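Local coordinates for protein polyketide synthase type I (Bacillus amyloliquefaciens, PDB 5KKU) that contributes to assembly-line polyketide synthesis, here through its N-terminal dehydratase, a double-hotdog domain from the difficidin pathway that probably removes water from the growing chain, at residues 66-78 with 90-102. Numbering follows the deposited sequence.
Sequences VVTSEEFDKHLYV and EITSEKAKNGTPL
In the N-terminal hotdog fold of this dehydratase, the antiparallel hairpin of strands 73-83 and 86-97 shows how a two-stranded ribbon gives each face its own chemistry. Six backbone hydrogen bonds join Asp-73 with Ala-96, His-75 with Glu-94 and Tyr-77 with Thr-92. One face is largely apolar: Leu-76 CD1 lies 3.6 Å from Ser-93 CB, and Val-78 runs beside Ile-91, pointing the same way, with Val-78 CG2 3.8 Å from Ile-91 CG1. Helix 37-49 covers these aliphatic side chains, whereas Ser-93 OG bonds to Asn-109.

On the other face, Ala-96 CB sits over the centre of the His-75 ring, 3.8 Å from its centroid, a CH-pi contact. The type I' turn from Lys-97 to Thr-100 folds the chain back and brings Gly-99 O to the edge of that imidazole, while Pro-101 CD meets it obliquely.

Just before strand 73-83 begins, Phe-72 takes the methylenes of Lys-95 over one face of its ring, Lys-95 CD 3.8 Å from the centroid, and Ser-69 CB covers the opposite face. Lys-74 instead bends back along its own segment, its NZ donating to Val-67 O at 2.6 Å in the carbonyl plane.

Glu-94 extends away from its backbone N (chi1 -175°) to reach along the edge of Tyr-77. Its OE2 accepts from Gly-103 N, and Tyr-77 OH donates a hydrogen bond to Glu-94 OE1 at 2.9 Å, with ring and carboxylate planes only 30° apart.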
# COMPACT_ATOMS: atom_id res chain seq x y z
N VAL A 66 -7.19 3.00 9.70
CA VAL A 66 -6.72 2.99 11.07
C VAL A 66 -6.19 4.37 11.45
O VAL A 66 -5.18 4.78 10.98
CB VAL A 66 -5.65 1.92 11.31
CG1 VAL A 66 -4.95 2.09 12.64
CG2 VAL A 66 -6.21 0.53 11.20
N VAL A 67 -6.93 5.10 12.28
CA VAL A 67 -6.57 6.43 12.73
C VAL A 67 -6.10 6.43 14.18
O VAL A 67 -6.74 5.90 15.02
CB VAL A 67 -7.75 7.38 12.55
CG1 VAL A 67 -7.55 8.69 13.27
CG2 VAL A 67 -8.01 7.61 11.10
N THR A 68 -5.02 7.14 14.45
CA THR A 68 -4.54 7.31 15.81
C THR A 68 -4.68 8.70 16.34
O THR A 68 -4.89 9.60 15.60
CB THR A 68 -3.09 6.83 16.02
OG1 THR A 68 -2.18 7.71 15.38
CG2 THR A 68 -2.91 5.52 15.45
N SER A 69 -4.54 8.86 17.62
CA SER A 69 -4.68 10.12 18.28
C SER A 69 -3.73 10.23 19.47
O SER A 69 -3.23 9.26 19.91
CB SER A 69 -6.12 10.27 18.72
OG SER A 69 -6.35 11.39 19.50
N GLU A 70 -3.48 11.42 19.97
CA GLU A 70 -2.87 11.58 21.25
C GLU A 70 -3.67 10.89 22.34
O GLU A 70 -3.13 10.43 23.30
CB GLU A 70 -2.67 13.02 21.57
CG GLU A 70 -1.58 13.63 20.75
CD GLU A 70 -0.20 13.35 21.28
OE1 GLU A 70 -0.11 12.88 22.42
OE2 GLU A 70 0.78 13.62 20.57
N GLU A 71 -4.98 10.88 22.16
CA GLU A 71 -5.90 10.33 23.09
C GLU A 71 -5.98 8.81 23.08
O GLU A 71 -6.37 8.25 24.04
CB GLU A 71 -7.28 10.88 22.83
CG GLU A 71 -7.45 12.37 22.97
CD GLU A 71 -6.83 12.92 24.22
OE1 GLU A 71 -7.32 12.59 25.28
OE2 GLU A 71 -5.85 13.65 24.15
N PHE A 72 -5.66 8.17 21.96
CA PHE A 72 -5.71 6.71 21.83
C PHE A 72 -4.78 6.06 20.82
O PHE A 72 -4.51 6.57 19.80
CB PHE A 72 -7.13 6.20 21.56
CG PHE A 72 -7.80 6.85 20.42
CD1 PHE A 72 -7.59 6.40 19.16
CD2 PHE A 72 -8.58 7.94 20.61
CE1 PHE A 72 -8.17 7.00 18.10
CE2 PHE A 72 -9.16 8.55 19.56
CZ PHE A 72 -8.96 8.07 18.30
N ASP A 73 -4.30 4.89 21.11
CA ASP A 73 -3.61 4.10 20.13
C ASP A 73 -4.59 3.14 19.46
O ASP A 73 -5.77 3.30 19.60
CB ASP A 73 -2.49 3.32 20.77
CG ASP A 73 -1.47 4.20 21.42
OD1 ASP A 73 -1.19 5.26 20.92
OD2 ASP A 73 -0.94 3.80 22.42
N LYS A 74 -4.11 2.15 18.75
CA LYS A 74 -4.98 1.13 18.22
C LYS A 74 -4.44 -0.26 18.41
O LYS A 74 -3.30 -0.47 18.29
CB LYS A 74 -5.27 1.37 16.76
CG LYS A 74 -6.08 2.57 16.47
CD LYS A 74 -7.45 2.45 17.01
CE LYS A 74 -8.42 2.78 15.93
NZ LYS A 74 -8.57 4.23 15.70
N HIS A 75 -5.31 -1.19 18.70
CA HIS A 75 -5.02 -2.59 18.64
C HIS A 75 -5.69 -3.21 17.48
O HIS A 75 -6.83 -3.05 17.30
CB HIS A 75 -5.46 -3.32 19.90
CG HIS A 75 -4.53 -3.15 21.04
ND1 HIS A 75 -4.68 -3.83 22.22
CD2 HIS A 75 -3.45 -2.37 21.20
CE1 HIS A 75 -3.73 -3.48 23.04
NE2 HIS A 75 -2.97 -2.60 22.45
N LEU A 76 -4.97 -3.94 16.68
CA LEU A 76 -5.53 -4.60 15.53
C LEU A 76 -5.65 -6.11 15.76
O LEU A 76 -4.85 -6.71 16.38
CB LEU A 76 -4.64 -4.32 14.33
CG LEU A 76 -4.82 -3.02 13.59
CD1 LEU A 76 -4.76 -1.82 14.50
CD2 LEU A 76 -3.87 -2.91 12.44
N TYR A 77 -6.69 -6.71 15.26
CA TYR A 77 -6.89 -8.15 15.37
C TYR A 77 -6.89 -8.82 13.99
O TYR A 77 -7.78 -8.63 13.23
CB TYR A 77 -8.17 -8.45 16.14
CG TYR A 77 -8.27 -7.81 17.49
CD1 TYR A 77 -7.50 -8.23 18.52
CD2 TYR A 77 -9.13 -6.77 17.73
CE1 TYR A 77 -7.58 -7.66 19.74
CE2 TYR A 77 -9.22 -6.20 18.96
CZ TYR A 77 -8.42 -6.66 19.96
OH TYR A 77 -8.47 -6.13 21.18
N VAL A 78 -5.86 -9.58 13.70
CA VAL A 78 -5.75 -10.28 12.43
C VAL A 78 -6.20 -11.71 12.56
O VAL A 78 -5.60 -12.49 13.24
CB VAL A 78 -4.33 -10.22 11.83
CG1 VAL A 78 -4.32 -10.79 10.46
CG2 VAL A 78 -3.82 -8.83 11.74
N GLU A 90 -9.04 -11.41 7.93
CA GLU A 90 -9.68 -10.15 8.22
C GLU A 90 -8.97 -9.40 9.31
O GLU A 90 -8.57 -9.98 10.28
CB GLU A 90 -11.11 -10.37 8.60
CG GLU A 90 -11.98 -10.77 7.45
CD GLU A 90 -13.37 -11.12 7.88
OE1 GLU A 90 -14.31 -10.47 7.44
OE2 GLU A 90 -13.49 -12.05 8.69
N ILE A 91 -8.86 -8.11 9.13
CA ILE A 91 -8.28 -7.24 10.12
C ILE A 91 -9.29 -6.27 10.70
O ILE A 91 -9.94 -5.53 10.02
CB ILE A 91 -7.11 -6.48 9.55
CG1 ILE A 91 -6.08 -7.43 8.98
CG2 ILE A 91 -6.52 -5.59 10.60
CD1 ILE A 91 -4.93 -6.72 8.40
N THR A 92 -9.44 -6.27 11.99
CA THR A 92 -10.26 -5.29 12.63
C THR A 92 -9.40 -4.55 13.62
O THR A 92 -8.31 -4.92 13.83
CB THR A 92 -11.45 -5.92 13.35
OG1 THR A 92 -10.99 -6.84 14.31
CG2 THR A 92 -12.29 -6.59 12.41
N SER A 93 -9.95 -3.53 14.25
CA SER A 93 -9.21 -2.76 15.22
C SER A 93 -10.03 -2.06 16.27
O SER A 93 -11.19 -1.86 16.12
CB SER A 93 -8.32 -1.76 14.52
OG SER A 93 -9.04 -1.03 13.62
N GLU A 94 -9.38 -1.62 17.31
CA GLU A 94 -10.03 -1.07 18.45
C GLU A 94 -9.19 -0.05 19.12
O GLU A 94 -8.03 -0.15 19.04
CB GLU A 94 -10.27 -2.21 19.41
CG GLU A 94 -11.05 -1.94 20.65
CD GLU A 94 -10.75 -2.92 21.74
OE1 GLU A 94 -10.40 -4.05 21.46
OE2 GLU A 94 -10.90 -2.56 22.89
N LYS A 95 -9.79 0.92 19.79
CA LYS A 95 -9.03 1.90 20.52
C LYS A 95 -8.31 1.24 21.73
O LYS A 95 -8.83 0.35 22.35
CB LYS A 95 -9.91 3.03 20.99
CG LYS A 95 -10.17 4.16 20.03
CD LYS A 95 -11.05 5.21 20.70
CE LYS A 95 -11.90 6.07 19.79
NZ LYS A 95 -12.91 5.36 19.00
N ALA A 96 -7.12 1.70 22.05
CA ALA A 96 -6.45 1.27 23.25
C ALA A 96 -5.70 2.42 23.86
O ALA A 96 -5.48 3.39 23.24
CB ALA A 96 -5.51 0.15 22.96
N LYS A 97 -5.29 2.28 25.10
CA LYS A 97 -4.53 3.29 25.79
C LYS A 97 -3.56 2.65 26.78
O LYS A 97 -3.91 1.77 27.50
CB LYS A 97 -5.44 4.28 26.47
CG LYS A 97 -4.81 5.62 26.70
CD LYS A 97 -5.83 6.73 26.86
CE LYS A 97 -5.15 8.02 27.24
NZ LYS A 97 -6.03 9.10 27.73
N ASN A 98 -2.33 3.10 26.76
CA ASN A 98 -1.30 2.56 27.62
C ASN A 98 -1.28 1.04 27.64
O ASN A 98 -1.24 0.44 28.71
CB ASN A 98 -1.47 3.11 29.02
CG ASN A 98 -1.12 4.58 29.12
OD1 ASN A 98 -0.25 5.04 28.45
ND2 ASN A 98 -1.78 5.28 29.98
N GLY A 99 -1.34 0.44 26.47
CA GLY A 99 -1.26 -0.98 26.28
C GLY A 99 -2.48 -1.82 26.48
O GLY A 99 -2.43 -2.97 26.29
N THR A 100 -3.58 -1.21 26.85
CA THR A 100 -4.80 -1.93 27.08
C THR A 100 -5.96 -1.46 26.19
O THR A 100 -6.26 -0.30 26.15
CB THR A 100 -5.23 -1.83 28.55
OG1 THR A 100 -4.21 -2.37 29.37
CG2 THR A 100 -6.48 -2.58 28.81
N PRO A 101 -6.64 -2.47 25.51
CA PRO A 101 -7.79 -2.00 24.72
C PRO A 101 -8.92 -1.42 25.55
O PRO A 101 -8.96 -1.64 26.71
CB PRO A 101 -8.25 -3.24 23.98
CG PRO A 101 -8.02 -4.31 24.91
CD PRO A 101 -6.66 -4.01 25.37
N LEU A 102 -9.86 -0.75 24.93
CA LEU A 102 -10.84 -0.02 25.63
C LEU A 102 -12.20 -0.67 25.70
O LEU A 102 -13.03 -0.21 26.40
CB LEU A 102 -10.93 1.39 25.06
CG LEU A 102 -9.77 2.38 25.12
CD1 LEU A 102 -10.21 3.73 24.70
CD2 LEU A 102 -9.15 2.48 26.47